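Local coordinates for protein MlnE (Bacillus amyloliquefaciens subsp. plantarum, PDB 5D2E) that forms the N-terminal B-type ketoreductase of a macrolactin assembly-line protein, binds NADP and probably reduces beta-keto groups of the growing polyketide, at residues R145-K150 against E183-Y188. Numbering follows the deposited sequence.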
loop_
_atom_site.group_PDB
_atom_site.type_symbol
_atom_site.label_atom_id
_atom_site.label_comp_id
_atom_site.label_asym_id
_atom_site.label_seq_id
_atom_site.Cartn_x
_atom_site.Cartn_y
_atom_site.Cartn_z
ATOM N N ARG A 145 -6.312 4.644 13.531
ATOM C CA ARG A 145 -7.749 4.558 13.314
ATOM C C ARG A 145 -8.303 5.862 12.775
ATOM O O ARG A 145 -9.109 5.842 11.827
ATOM C CB ARG A 145 -8.488 4.161 14.605
ATOM C CG ARG A 145 -8.391 2.691 14.928
ATOM C CD ARG A 145 -9.337 2.285 16.078
ATOM N NE ARG A 145 -9.114 0.900 16.464
ATOM C CZ ARG A 145 -9.445 -0.167 15.720
ATOM N NH1 ARG A 145 -10.002 -0.057 14.511
ATOM N NH2 ARG A 145 -9.192 -1.378 16.195
ATOM N N LYS A 146 -7.890 6.992 13.343
ATOM C CA LYS A 146 -8.385 8.303 12.860
ATOM C C LYS A 146 -7.958 8.566 11.444
ATOM O O LYS A 146 -8.790 9.052 10.638
ATOM C CB LYS A 146 -7.936 9.446 13.744
ATOM C CG LYS A 146 -8.526 9.286 15.128
ATOM C CD LYS A 146 -8.320 10.480 16.057
ATOM C CE LYS A 146 -9.175 10.228 17.320
ATOM N NZ LYS A 146 -8.592 10.763 18.583
ATOM N N GLN A 147 -6.692 8.229 11.116
ATOM C CA GLN A 147 -6.218 8.470 9.740
ATOM C C GLN A 147 -7.019 7.605 8.731
ATOM O O GLN A 147 -7.431 8.076 7.682
ATOM C CB GLN A 147 -4.741 8.248 9.587
ATOM C CG GLN A 147 -3.854 9.285 10.339
ATOM C CD GLN A 147 -2.475 9.332 9.751
ATOM O OE1 GLN A 147 -1.929 8.282 9.339
ATOM N NE2 GLN A 147 -1.955 10.518 9.585
ATOM N N LEU A 148 -7.285 6.355 9.104
ATOM C CA LEU A 148 -8.037 5.456 8.211
ATOM C C LEU A 148 -9.456 5.974 8.044
ATOM O O LEU A 148 -10.004 5.997 6.910
ATOM C CB LEU A 148 -8.018 4.048 8.756
ATOM C CG LEU A 148 -6.660 3.331 8.674
ATOM C CD1 LEU A 148 -6.650 2.160 9.657
ATOM C CD2 LEU A 148 -6.441 2.844 7.249
ATOM N N ASN A 149 -10.053 6.467 9.120
ATOM C CA ASN A 149 -11.405 7.075 8.946
ATOM C C ASN A 149 -11.463 8.303 8.055
ATOM O O ASN A 149 -12.429 8.481 7.325
ATOM C CB ASN A 149 -12.048 7.349 10.291
ATOM C CG ASN A 149 -12.509 6.086 10.921
ATOM O OD1 ASN A 149 -12.697 5.068 10.246
ATOM N ND2 ASN A 149 -12.652 6.103 12.220
ATOM N N LYS A 150 -10.409 9.113 8.087
ATOM C CA LYS A 150 -10.312 10.284 7.246
ATOM C C LYS A 150 -10.006 9.973 5.813
ATOM O O LYS A 150 -10.160 10.841 4.965
ATOM C CB LYS A 150 -9.250 11.217 7.807
ATOM C CG LYS A 150 -9.654 11.943 9.136
ATOM C CD LYS A 150 -8.402 12.650 9.691
ATOM C CE LYS A 150 -8.564 13.819 10.642
ATOM N NZ LYS A 150 -9.306 13.416 11.845
ATOM N N GLU A 183 8.667 14.315 7.320
ATOM C CA GLU A 183 7.580 13.490 7.795
ATOM C C GLU A 183 7.116 12.512 6.739
ATOM O O GLU A 183 7.347 12.704 5.542
ATOM C CB GLU A 183 6.407 14.373 8.208
ATOM C CG GLU A 183 6.801 15.447 9.182
ATOM C CD GLU A 183 7.081 15.006 10.619
ATOM O OE1 GLU A 183 6.610 13.917 11.107
ATOM O OE2 GLU A 183 7.784 15.823 11.309
ATOM N N VAL A 184 6.350 11.520 7.189
ATOM C CA VAL A 184 5.831 10.481 6.312
ATOM C C VAL A 184 4.347 10.246 6.592
ATOM O O VAL A 184 3.889 10.375 7.710
ATOM C CB VAL A 184 6.611 9.158 6.512
ATOM C CG1 VAL A 184 8.059 9.385 6.131
ATOM C CG2 VAL A 184 6.480 8.646 7.943
ATOM N N GLN A 185 3.625 9.839 5.560
ATOM C CA GLN A 185 2.188 9.531 5.642
ATOM C C GLN A 185 1.875 8.178 4.937
ATOM O O GLN A 185 1.324 8.155 3.823
ATOM C CB GLN A 185 1.399 10.644 5.010
ATOM C CG GLN A 185 1.413 11.962 5.782
ATOM C CD GLN A 185 0.532 11.982 7.026
ATOM O OE1 GLN A 185 0.308 10.973 7.670
ATOM N NE2 GLN A 185 0.088 13.180 7.391
ATOM N N PRO A 186 2.252 7.072 5.572
ATOM C CA PRO A 186 2.075 5.741 4.956
ATOM C C PRO A 186 0.650 5.391 4.685
ATOM O O PRO A 186 0.375 4.825 3.656
ATOM C CB PRO A 186 2.687 4.762 5.956
ATOM C CG PRO A 186 3.338 5.567 7.005
ATOM C CD PRO A 186 2.969 7.014 6.863
ATOM N N ILE A 187 -0.245 5.795 5.568
ATOM C CA ILE A 187 -1.676 5.550 5.378
ATOM C C ILE A 187 -2.232 6.441 4.271
ATOM O O ILE A 187 -2.776 5.953 3.236
ATOM C CB ILE A 187 -2.440 5.693 6.687
ATOM C CG1 ILE A 187 -2.072 4.566 7.602
ATOM C CG2 ILE A 187 -3.938 5.707 6.487
ATOM C CD1 ILE A 187 -2.681 4.620 8.991
ATOM N N TYR A 188 -1.993 7.746 4.374
ATOM C CA TYR A 188 -2.609 8.595 3.390
ATOM C C TYR A 188 -2.042 8.367 1.989
ATOM O O TYR A 188 -2.768 8.436 1.006
ATOM C CB TYR A 188 -2.499 10.058 3.782
ATOM C CG TYR A 188 -3.172 10.465 5.035
ATOM C CD1 TYR A 188 -4.304 9.856 5.461
ATOM C CD2 TYR A 188 -2.726 11.569 5.769
ATOM C CE1 TYR A 188 -4.964 10.269 6.609
ATOM C CE2 TYR A 188 -3.380 11.995 6.893
ATOM C CZ TYR A 188 -4.518 11.375 7.318
ATOM O OH TYR A 188 -5.229 11.804 8.437
HETATM O O HOH W 1 -0.596 8.457 6.955
#
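Gln147, near the start of helix 141-164, faces Ile187 in the first turn of helix 186-201, their CA atoms 6.9 Å apart. Both helices belong to the Rossmann-like structural half of the ketoreductase, where they follow the parallel strands 127-133 and 171-180; the NADP lies in the other half. Gln185 occupies the N-cap position and Pro186 starts the helix, a place that suits proline because the first turn needs no amide hydrogen for helical bonding.

A long amide is apt for reaching the helix start from the neighbouring helix. The Gln147 side chain runs extended beyond CG (chi2 -159°), carrying its amide over one face of the Tyr188 ring, with CD 3.7 Å above the plane near the rim and the two planes inclined by 37°. From there NE2 gives a nearly straight hydrogen bond of 3.0 Å to OE1 of Gln185. The Gln185 chain bends at chi2, -75°, which turns OE1 toward Gln147, and its own NE2 is held by the carbonyls of Gly135 and Glu178, so this amide has partners at both ends. Ile187 brings CB to 3.7 Å from Gln147 OE1 and meets Leu148 through CG2, which lies 3.9 Å from Leu148 CD2; branched aliphatic chains fill this buried seam without needing polar partners. Tyr188 combines a broad ring for packing with a hydroxyl that hydrogen-bonds the carbonyl of Ala134, while CD of Lys150 packs against that hydroxyl.

A single water ties the polar atoms together: it donates to Gln147 OE1 at 2.7 Å and to Gln185 OE1 at 2.8 Å, and accepts from the backbone N of Tyr188 at 3.0 Å.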